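Local atomic coordinates of regulatory protein of LacI family (Chloroflexus aggregans, PDB entry 3BBL), a protein that probably regulates transcription as a member of the LacI family, with a periplasmic-binding-protein-like domain that presumably senses a small effector. Residues Ala129-Pro134 with Thr190-Leu195. Residues are numbered along the deposited sequence; the frame is centred on the assembly and turned at random.
Sequences AILAWP and TAIMTL
Leu195 meets the Trp133 indole through its CB, which sits 3.7 Å from the centroid of the five-membered ring and 22° off the ring normal, so the contact is a CH-pi interaction over the face. Leu195 CG, anti to the carbonyl carbon, carries the branch back over strand 129-132: CD1 lies 4.0 Å from Ala132 CB, and CD2 reaches Ile130 CD1. The last meeting falls on the face where Ile130 and Met193 extend alongside each other, with Ile130 CG1 4.1 Å from Met193 CG; the selenomethionine chain then kinks and carries its selenium off from Ile130. On the other face, Leu131 CD1 packs alongside Thr194 CG2 at 3.6 Å, while the Leu131 side chain runs at a slant to that of Ile192, its CG 3.8 Å from Ile192 CG2. Thr194 OG1 sits between the backbone N and the carbonyl carbon (chi1 67°), which turns CG2 toward Leu131, and OG1 is hydrogen-bonded to Asn196 O.

The extended backbone alternates the faces, and the parallel register, with the strand axes at 22°, sets Ile130 beside Met193 and Leu131 beside Thr194. Met193 bridges two residues: its N gives to Ala129 O at 2.9 Å, and its O accepts from Leu131 N at 2.8 Å. Ala129 likewise bonds Ala191 O through its N. The closing bond, Leu195 N to Leu131 O, is longer at 3.1 Å and more bent. These are adjacent strands of the Rossmann-like sheet in one lobe of the periplasmic-binding-protein fold, and strand 163-165 borders 128-132 on its other edge.

Helices cover both faces: 138-153 lies against Ile130 and Trp133, whereas 170-181 touches Ala129, Leu131 and Ile192, and Met199 of helix 197-209 reaches Leu131, Trp133 and Thr194. Beyond the strand, Trp133 O accepts a hydrogen bond from Arg165 NH1.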
loop_
_atom_site.group_PDB
_atom_site.type_symbol
_atom_site.label_atom_id
_atom_site.label_comp_id
_atom_site.label_asym_id
_atom_site.label_seq_id
_atom_site.Cartn_x
_atom_site.Cartn_y
_atom_site.Cartn_z
ATOM N N ALA A 129 -1.557 -16.615 22.933
ATOM C CA ALA A 129 -0.574 -17.176 22.036
ATOM C C ALA A 129 -0.056 -16.089 21.094
ATOM O O ALA A 129 -0.631 -14.991 21.007
ATOM C CB ALA A 129 -1.208 -18.313 21.236
ATOM N N ILE A 130 1.022 -16.403 20.383
ATOM C CA ILE A 130 1.594 -15.454 19.441
ATOM C C ILE A 130 2.103 -16.120 18.160
ATOM O O ILE A 130 2.722 -17.189 18.188
ATOM C CB ILE A 130 2.754 -14.649 20.107
ATOM C CG1 ILE A 130 3.276 -13.583 19.143
ATOM C CG2 ILE A 130 3.867 -15.607 20.569
ATOM C CD1 ILE A 130 4.341 -12.688 19.754
ATOM N N LEU A 131 1.806 -15.482 17.037
ATOM C CA LEU A 131 2.249 -15.949 15.737
ATOM C C LEU A 131 3.490 -15.103 15.455
ATOM O O LEU A 131 3.402 -13.939 15.077
ATOM C CB LEU A 131 1.153 -15.710 14.698
ATOM C CG LEU A 131 -0.195 -16.328 15.094
ATOM C CD1 LEU A 131 -1.171 -16.233 13.929
ATOM C CD2 LEU A 131 0.000 -17.776 15.513
ATOM N N ALA A 132 4.655 -15.699 15.671
ATOM C CA ALA A 132 5.920 -15.000 15.503
ATOM C C ALA A 132 6.705 -15.391 14.253
ATOM O O ALA A 132 6.272 -16.231 13.459
ATOM C CB ALA A 132 6.772 -15.215 16.745
ATOM N N TRP A 133 7.877 -14.781 14.100
ATOM C CA TRP A 133 8.737 -15.024 12.950
ATOM C C TRP A 133 9.970 -15.848 13.317
ATOM O O TRP A 133 10.222 -16.114 14.490
ATOM C CB TRP A 133 9.176 -13.683 12.346
ATOM C CG TRP A 133 8.057 -12.849 11.820
ATOM C CD1 TRP A 133 6.812 -13.277 11.475
ATOM C CD2 TRP A 133 8.094 -11.444 11.526
ATOM N NE1 TRP A 133 6.068 -12.231 10.986
ATOM C CE2 TRP A 133 6.830 -11.094 11.006
ATOM C CE3 TRP A 133 9.074 -10.451 11.651
ATOM C CZ2 TRP A 133 6.516 -9.788 10.607
ATOM C CZ3 TRP A 133 8.761 -9.151 11.255
ATOM C CH2 TRP A 133 7.492 -8.834 10.740
ATOM N N PRO A 134 10.760 -16.261 12.308
ATOM C CA PRO A 134 11.971 -17.057 12.547
ATOM C C PRO A 134 12.959 -16.344 13.462
ATOM O O PRO A 134 12.908 -15.125 13.607
ATOM C CB PRO A 134 12.523 -17.266 11.142
ATOM C CG PRO A 134 11.292 -17.296 10.305
ATOM C CD PRO A 134 10.502 -16.139 10.862
ATOM N N THR A 190 -7.233 -17.939 24.340
ATOM C CA THR A 190 -8.368 -17.049 24.210
ATOM C C THR A 190 -7.969 -15.769 23.479
ATOM O O THR A 190 -8.813 -14.968 23.096
ATOM C CB THR A 190 -8.939 -16.679 25.573
ATOM O OG1 THR A 190 -7.928 -16.021 26.334
ATOM C CG2 THR A 190 -9.417 -17.911 26.305
ATOM N N ALA A 191 -6.674 -15.577 23.289
ATOM C CA ALA A 191 -6.195 -14.406 22.587
ATOM C C ALA A 191 -4.926 -14.721 21.795
ATOM O O ALA A 191 -4.085 -15.514 22.220
ATOM C CB ALA A 191 -5.952 -13.264 23.568
ATOM N N ILE A 192 -4.809 -14.093 20.630
ATOM C CA ILE A 192 -3.664 -14.290 19.762
ATOM C C ILE A 192 -3.062 -12.973 19.294
ATOM O O ILE A 192 -3.759 -12.102 18.780
ATOM C CB ILE A 192 -4.051 -15.136 18.527
ATOM C CG1 ILE A 192 -4.426 -16.552 18.976
ATOM C CG2 ILE A 192 -2.897 -15.198 17.538
ATOM C CD1 ILE A 192 -4.878 -17.469 17.858
HETATM N N MSE A 193 -1.756 -12.841 19.493
HETATM C CA MSE A 193 -0.994 -11.668 19.071
HETATM C C MSE A 193 -0.244 -12.099 17.797
HETATM O O MSE A 193 0.329 -13.185 17.753
HETATM C CB MSE A 193 -0.009 -11.293 20.191
HETATM C CG MSE A 193 1.029 -10.248 19.856
HETATM SE SE MSE A 193 0.350 -8.434 20.110
HETATM C CE MSE A 193 0.715 -7.719 18.321
ATOM N N THR A 194 -0.260 -11.278 16.752
ATOM C CA THR A 194 0.459 -11.635 15.522
ATOM C C THR A 194 1.528 -10.586 15.196
ATOM O O THR A 194 1.403 -9.422 15.588
ATOM C CB THR A 194 -0.508 -11.780 14.317
ATOM O OG1 THR A 194 -1.065 -10.508 13.978
ATOM C CG2 THR A 194 -1.623 -12.739 14.661
ATOM N N LEU A 195 2.580 -10.978 14.481
ATOM C CA LEU A 195 3.635 -10.018 14.167
ATOM C C LEU A 195 3.392 -9.078 12.999
ATOM O O LEU A 195 4.210 -8.198 12.742
ATOM C CB LEU A 195 4.985 -10.715 14.019
ATOM C CG LEU A 195 5.493 -11.311 15.343
ATOM C CD1 LEU A 195 7.018 -11.442 15.295
ATOM C CD2 LEU A 195 5.082 -10.436 16.514
#